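PDB 3BW2: 2-nitropropane dioxygenase from Streptomyces ansochromogenes, which binds FMN and probably uses molecular oxygen to oxidise alkyl nitronates, with propionate 3-nitronate as the presumed natural substrate. Local coordinates for residues Ala94-Glu99 with Lys306-Ala311. Sequence-based numbering, arbitrary orientation.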
loop_
_atom_site.group_PDB
_atom_site.type_symbol
_atom_site.label_atom_id
_atom_site.label_comp_id
_atom_site.label_asym_id
_atom_site.label_seq_id
_atom_site.Cartn_x
_atom_site.Cartn_y
_atom_site.Cartn_z
ATOM N N ALA A 94 -28.103 13.916 -19.391
ATOM C CA ALA A 94 -28.940 13.672 -20.562
ATOM C C ALA A 94 -29.057 12.174 -20.847
ATOM O O ALA A 94 -30.155 11.661 -21.079
ATOM C CB ALA A 94 -28.359 14.389 -21.774
ATOM N N TRP A 95 -27.927 11.474 -20.822
ATOM C CA TRP A 95 -27.914 10.039 -21.089
ATOM C C TRP A 95 -28.767 9.246 -20.106
ATOM O O TRP A 95 -29.580 8.418 -20.508
ATOM C CB TRP A 95 -26.481 9.503 -21.069
ATOM C CG TRP A 95 -26.407 8.046 -21.418
ATOM C CD1 TRP A 95 -26.246 7.000 -20.556
ATOM C CD2 TRP A 95 -26.554 7.471 -22.722
ATOM N NE1 TRP A 95 -26.284 5.808 -21.241
ATOM C CE2 TRP A 95 -26.471 6.069 -22.573
ATOM C CE3 TRP A 95 -26.749 8.006 -24.004
ATOM C CZ2 TRP A 95 -26.578 5.188 -23.661
ATOM C CZ3 TRP A 95 -26.853 7.131 -25.086
ATOM C CH2 TRP A 95 -26.768 5.738 -24.905
ATOM N N TYR A 96 -28.576 9.494 -18.815
ATOM C CA TYR A 96 -29.341 8.794 -17.796
ATOM C C TYR A 96 -30.699 9.454 -17.609
ATOM O O TYR A 96 -31.465 9.074 -16.727
ATOM C CB TYR A 96 -28.560 8.768 -16.478
ATOM C CG TYR A 96 -27.370 7.834 -16.528
ATOM C CD1 TYR A 96 -27.550 6.453 -16.642
ATOM C CD2 TYR A 96 -26.066 8.328 -16.512
ATOM C CE1 TYR A 96 -26.461 5.586 -16.743
ATOM C CE2 TYR A 96 -24.968 7.469 -16.616
ATOM C CZ TYR A 96 -25.175 6.103 -16.732
ATOM O OH TYR A 96 -24.099 5.251 -16.857
ATOM N N GLU A 97 -30.982 10.443 -18.455
ATOM C CA GLU A 97 -32.249 11.172 -18.433
ATOM C C GLU A 97 -32.687 11.589 -17.036
ATOM O O GLU A 97 -33.800 11.289 -16.601
ATOM C CB GLU A 97 -33.343 10.327 -19.088
ATOM C CG GLU A 97 -33.006 9.916 -20.513
ATOM C CD GLU A 97 -34.105 9.107 -21.169
ATOM O OE1 GLU A 97 -34.454 8.031 -20.640
ATOM O OE2 GLU A 97 -34.616 9.550 -22.217
ATOM N N THR A 98 -31.803 12.291 -16.340
ATOM C CA THR A 98 -32.095 12.751 -14.994
ATOM C C THR A 98 -31.305 14.021 -14.714
ATOM O O THR A 98 -30.270 14.271 -15.331
ATOM C CB THR A 98 -31.732 11.672 -13.958
ATOM O OG1 THR A 98 -32.086 12.126 -12.647
ATOM C CG2 THR A 98 -30.242 11.376 -14.004
ATOM N N GLU A 99 -31.807 14.826 -13.787
ATOM C CA GLU A 99 -31.160 16.080 -13.414
ATOM C C GLU A 99 -30.057 15.840 -12.390
ATOM O O GLU A 99 -30.154 14.929 -11.571
ATOM C CB GLU A 99 -32.194 17.034 -12.810
ATOM C CG GLU A 99 -33.259 17.506 -13.775
ATOM C CD GLU A 99 -32.823 18.733 -14.543
ATOM O OE1 GLU A 99 -32.575 19.772 -13.895
ATOM O OE2 GLU A 99 -32.725 18.663 -15.787
ATOM N N LYS A 306 -27.953 6.623 -9.181
ATOM C CA LYS A 306 -29.220 5.928 -8.953
ATOM C C LYS A 306 -29.767 5.424 -10.285
ATOM O O LYS A 306 -30.238 4.294 -10.389
ATOM C CB LYS A 306 -30.265 6.859 -8.327
ATOM C CG LYS A 306 -30.007 7.283 -6.891
ATOM C CD LYS A 306 -31.262 7.948 -6.323
ATOM C CE LYS A 306 -31.058 8.455 -4.904
ATOM N NZ LYS A 306 -30.154 9.637 -4.856
ATOM N N ALA A 307 -29.713 6.277 -11.299
ATOM C CA ALA A 307 -30.207 5.914 -12.621
ATOM C C ALA A 307 -29.403 4.748 -13.189
ATOM O O ALA A 307 -29.970 3.792 -13.721
ATOM C CB ALA A 307 -30.120 7.111 -13.552
ATOM N N ALA A 308 -28.081 4.830 -13.073
ATOM C CA ALA A 308 -27.206 3.781 -13.578
ATOM C C ALA A 308 -27.510 2.451 -12.891
ATOM O O ALA A 308 -27.593 1.401 -13.543
ATOM C CB ALA A 308 -25.748 4.170 -13.355
ATOM N N ALA A 309 -27.682 2.503 -11.573
ATOM C CA ALA A 309 -27.977 1.305 -10.797
ATOM C C ALA A 309 -29.307 0.716 -11.245
ATOM O O ALA A 309 -29.427 -0.494 -11.441
ATOM C CB ALA A 309 -28.023 1.641 -9.310
ATOM N N LYS A 310 -30.302 1.578 -11.413
ATOM C CA LYS A 310 -31.626 1.143 -11.846
ATOM C C LYS A 310 -31.508 0.348 -13.148
ATOM O O LYS A 310 -32.151 -0.687 -13.316
ATOM C CB LYS A 310 -32.525 2.360 -12.078
ATOM C CG LYS A 310 -34.021 2.057 -12.093
ATOM C CD LYS A 310 -34.531 1.800 -10.683
ATOM C CE LYS A 310 -36.054 1.720 -10.633
ATOM N NZ LYS A 310 -36.555 1.687 -9.225
ATOM N N ALA A 311 -30.678 0.844 -14.063
ATOM C CA ALA A 311 -30.473 0.203 -15.360
ATOM C C ALA A 311 -29.510 -0.974 -15.306
ATOM O O ALA A 311 -29.373 -1.706 -16.282
ATOM C CB ALA A 311 -29.966 1.233 -16.376
#
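The side chain of Y96 packs against A307 and A308 of helix 296-311, with CB at the first alanine and the outer ring at the second. It sits at a Schellman motif, where helix 90-95 ends and E97 turns to positive phi. The E97 N to A94 O bond of this turn is weak, at 3.0 Å. The contact joins this helix end to residues 306-311 of helix 296-311, away from the FMN site of the TIM barrel.

The methyl of A307 meets the root of the tyrosine: its CB is 3.7 Å from Y96 CB. Farther out, Y96 CE1 lies 3.7 Å from A308 CB and equally near A308 CA. The ring meets both alanines obliquely. CG of Y96 is anti to its own carbonyl carbon (chi1 -72°), which sends the ring out from A307 toward A308. W95 CD1 lies over the centre of one ring face, 3.9 Å above the plane.

No hydrogen bond links the two segments, and the contact is apolar. The hydroxyl of Y96 instead hydrogen-bonds to D313 OD2 and R281 NH2, which hold the far end of the ring. The A308 side chain also touches M317, in a nearby loop. T98 adds a looser touch and rests on P303 and L304 one turn earlier in helix 296-311. Its methyl CG2 comes within 4.3 Å of A307 CB, the same carbon that meets Y96 CB.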